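Local coordinates for protein UDP-glucose 6-dehydrogenase (Pyrobaculum islandicum, PDB 3VTF) that probably oxidises UDP-glucose to UDP-glucuronate with two molecules of NAD+, and binds UDP-glucose between two alpha/beta domains, at residues D373-E378 / T408-Y413. Numbering follows the deposited sequence.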
ATOM      1  N   ASP A 373       3.779  31.665   2.829  1.00 28.83           N
ATOM      2  CA  ASP A 373       3.733  30.713   1.726  1.00 28.05           C
ATOM      3  C   ASP A 373       4.158  31.430   0.469  1.00 31.22           C
ATOM      4  O   ASP A 373       3.826  32.573   0.298  1.00 33.59           O
ATOM      5  CB  ASP A 373       2.325  30.137   1.552  1.00 30.66           C
ATOM      6  CG  ASP A 373       2.281  28.981   0.587  1.00 28.45           C
ATOM      7  OD1 ASP A 373       2.378  27.835   1.030  1.00 29.68           O
ATOM      8  OD2 ASP A 373       2.171  29.215  -0.615  1.00 28.19           O
ATOM      9  N   PRO A 374       4.863  30.787  -0.444  1.00 34.59           N
ATOM     10  CA  PRO A 374       5.192  31.575  -1.639  1.00 32.94           C
ATOM     11  C   PRO A 374       3.985  31.938  -2.519  1.00 42.67           C
ATOM     12  O   PRO A 374       4.102  32.886  -3.308  1.00 32.85           O
ATOM     13  CB  PRO A 374       6.111  30.628  -2.441  1.00 31.43           C
ATOM     14  CG  PRO A 374       6.730  29.717  -1.346  1.00 35.40           C
ATOM     15  CD  PRO A 374       5.489  29.455  -0.475  1.00 31.36           C
ATOM     16  N   MET A 375       2.878  31.172  -2.481  1.00 36.85           N
ATOM     17  CA  MET A 375       1.717  31.503  -3.317  1.00 38.19           C
ATOM     18  C   MET A 375       0.392  31.652  -2.577  1.00 42.76           C
ATOM     19  O   MET A 375      -0.466  32.398  -3.000  1.00 35.48           O
ATOM     20  CB  MET A 375       1.537  30.499  -4.421  1.00 36.18           C
ATOM     21  CG  MET A 375       2.695  30.455  -5.385  1.00 47.38           C
ATOM     22  SD  MET A 375       2.298  29.212  -6.611  1.00 45.18           S
ATOM     23  CE  MET A 375       1.072  30.155  -7.574  1.00 51.35           C
ATOM     24  N   ALA A 376       0.187  30.953  -1.472  1.00 33.71           N
ATOM     25  CA  ALA A 376      -1.203  30.756  -1.011  1.00 33.57           C
ATOM     26  C   ALA A 376      -1.651  31.764   0.028  1.00 33.55           C
ATOM     27  O   ALA A 376      -2.647  31.547   0.705  1.00 31.44           O
ATOM     28  CB  ALA A 376      -1.344  29.293  -0.461  1.00 34.50           C
ATOM     29  N   MET A 377      -0.933  32.878   0.202  1.00 35.00           N
ATOM     30  CA  MET A 377      -1.212  33.672   1.418  1.00 32.04           C
ATOM     31  C   MET A 377      -2.522  34.412   1.270  1.00 30.99           C
ATOM     32  O   MET A 377      -3.224  34.626   2.244  1.00 34.65           O
ATOM     33  CB  MET A 377      -0.063  34.630   1.762  1.00 36.37           C
ATOM     34  CG  MET A 377       1.168  33.885   2.310  1.00 37.04           C
ATOM     35  SD  MET A 377       2.500  34.982   2.921  1.00 45.04           S
ATOM     36  CE  MET A 377       1.667  35.389   4.376  1.00 34.57           C
ATOM     37  N   GLU A 378      -2.866  34.771   0.052  1.00 36.61           N
ATOM     38  CA  GLU A 378      -4.138  35.503  -0.176  1.00 42.32           C
ATOM     39  C   GLU A 378      -5.283  34.546   0.110  1.00 38.09           C
ATOM     40  O   GLU A 378      -6.206  34.850   0.894  1.00 39.27           O
ATOM     41  CB  GLU A 378      -4.243  36.078  -1.611  1.00 43.78           C
ATOM     42  CG  GLU A 378      -3.751  37.539  -1.732  1.00 68.53           C
ATOM     43  CD  GLU A 378      -3.915  38.455  -0.464  1.00 72.84           C
ATOM     44  OE1 GLU A 378      -5.018  39.007  -0.200  1.00 71.46           O
ATOM     45  OE2 GLU A 378      -2.906  38.678   0.273  1.00 78.62           O
ATOM     46  N   THR A 408       4.697  22.779   4.472  1.00 22.10           N
ATOM     47  CA  THR A 408       4.701  22.444   3.052  1.00 19.49           C
ATOM     48  C   THR A 408       6.151  22.609   2.551  1.00 22.66           C
ATOM     49  O   THR A 408       6.784  23.586   2.839  1.00 26.43           O
ATOM     50  CB  THR A 408       3.877  23.468   2.257  1.00 26.68           C
ATOM     51  OG1 THR A 408       2.599  23.657   2.862  1.00 27.65           O
ATOM     52  CG2 THR A 408       3.677  23.023   0.772  1.00 24.21           C
ATOM     53  N   ALA A 409       6.687  21.595   1.928  1.00 22.99           N
ATOM     54  CA  ALA A 409       8.113  21.609   1.528  1.00 27.31           C
ATOM     55  C   ALA A 409       8.246  22.390   0.215  1.00 26.52           C
ATOM     56  O   ALA A 409       8.516  21.816  -0.803  1.00 25.15           O
ATOM     57  CB  ALA A 409       8.614  20.189   1.337  1.00 30.41           C
ATOM     58  N   TRP A 410       8.010  23.709   0.249  1.00 26.21           N
ATOM     59  CA  TRP A 410       8.293  24.556  -0.951  1.00 32.07           C
ATOM     60  C   TRP A 410       9.824  24.447  -1.195  1.00 34.22           C
ATOM     61  O   TRP A 410      10.557  24.569  -0.225  1.00 29.75           O
ATOM     62  CB  TRP A 410       7.927  25.995  -0.644  1.00 28.45           C
ATOM     63  CG  TRP A 410       6.448  26.200  -0.751  1.00 35.50           C
ATOM     64  CD1 TRP A 410       5.476  26.163   0.256  1.00 30.66           C
ATOM     65  CD2 TRP A 410       5.731  26.488  -1.998  1.00 33.36           C
ATOM     66  NE1 TRP A 410       4.239  26.378  -0.272  1.00 33.54           N
ATOM     67  CE2 TRP A 410       4.333  26.583  -1.647  1.00 38.00           C
ATOM     68  CE3 TRP A 410       6.129  26.700  -3.328  1.00 37.94           C
ATOM     69  CZ2 TRP A 410       3.351  26.883  -2.611  1.00 37.79           C
ATOM     70  CZ3 TRP A 410       5.151  27.017  -4.289  1.00 38.17           C
ATOM     71  CH2 TRP A 410       3.790  27.106  -3.929  1.00 35.48           C
ATOM     72  N   PRO A 411      10.290  24.243  -2.459  1.00 31.97           N
ATOM     73  CA  PRO A 411      11.739  24.166  -2.734  1.00 34.52           C
ATOM     74  C   PRO A 411      12.521  25.341  -2.146  1.00 36.49           C
ATOM     75  O   PRO A 411      13.645  25.098  -1.618  1.00 33.09           O
ATOM     76  CB  PRO A 411      11.812  24.100  -4.285  1.00 40.58           C
ATOM     77  CG  PRO A 411      10.487  23.437  -4.667  1.00 39.43           C
ATOM     78  CD  PRO A 411       9.497  24.043  -3.698  1.00 35.35           C
ATOM     79  N   GLN A 412      11.953  26.563  -2.122  1.00 30.11           N
ATOM     80  CA  GLN A 412      12.729  27.644  -1.515  1.00 35.10           C
ATOM     81  C   GLN A 412      13.021  27.457  -0.019  1.00 36.25           C
ATOM     82  O   GLN A 412      13.860  28.166   0.591  1.00 32.33           O
ATOM     83  CB  GLN A 412      12.069  29.002  -1.742  1.00 37.62           C
ATOM     84  CG  GLN A 412      10.814  29.320  -0.931  1.00 37.84           C
ATOM     85  CD  GLN A 412      10.045  30.510  -1.544  1.00 45.08           C
ATOM     86  OE1 GLN A 412       9.637  30.437  -2.716  1.00 45.74           O
ATOM     87  NE2 GLN A 412       9.842  31.588  -0.775  1.00 35.61           N
ATOM     88  N   TYR A 413      12.289  26.574   0.633  1.00 29.28           N
ATOM     89  CA  TYR A 413      12.508  26.316   2.051  1.00 30.08           C
ATOM     90  C   TYR A 413      13.811  25.555   2.337  1.00 28.69           C
ATOM     91  O   TYR A 413      14.347  25.618   3.414  1.00 26.63           O
ATOM     92  CB  TYR A 413      11.290  25.670   2.719  1.00 26.45           C
ATOM     93  CG  TYR A 413      10.072  26.568   2.794  1.00 26.37           C
ATOM     94  CD1 TYR A 413      10.161  27.922   2.546  1.00 26.22           C
ATOM     95  CD2 TYR A 413       8.833  26.048   3.111  1.00 27.80           C
ATOM     96  CE1 TYR A 413       9.059  28.733   2.616  1.00 27.33           C
ATOM     97  CE2 TYR A 413       7.728  26.854   3.183  1.00 25.54           C
ATOM     98  CZ  TYR A 413       7.846  28.184   2.931  1.00 27.95           C
ATOM     99  OH  TYR A 413       6.745  28.964   3.008  1.00 30.50           O
TER
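Trp-410 lies against Asp-373 and Pro-374 and joins two loops of the Rossmann-like UDP-binding domain. Residues 373-376 link strand 368-372 to helix 377-384. Residues 408-413 follow strand 403-406 of the same parallel sheet. CB of Trp-410 rests over the centre of the Tyr-413 ring, 3.8 Å above its plane. CG is anti to the carbonyl carbon (chi1 -79°), which lays the indole across Pro-374 and beside Asp-373. Its five-membered ring has Pro-374 CD over one face, a CH-pi contact. NE1 donates a hydrogen bond to Asp-373 OD1, with NE1 and OD1 2.7 Å apart. The bond is bent, 131° at the hydrogen, and meets OD1 from above the carboxylate plane. The ring and carboxylate planes are nearly perpendicular. OD1 also accepts from the backbone N of Leu-341 and Ala-342. At the far end, CH2 lies 3.7 Å from Met-375 SD, a Met-aromatic contact at the ring edge. Without the indole, as with an alanine here, OD1 loses one of its three donors, and the Pro-374 ring would probably be left with a gap beside it. Tyr-413 OH sits 3.7 Å from Pro-374 CD and is hydrogen-bonded to His-372 ND1. The side chain of Trp-410 is about 8 Å from that of Lys-344, which binds UDP-glucose. Asp-373 OD2 closes an Asx turn, 2.8 Å from Met-375 N, and also accepts from Ala-376 N.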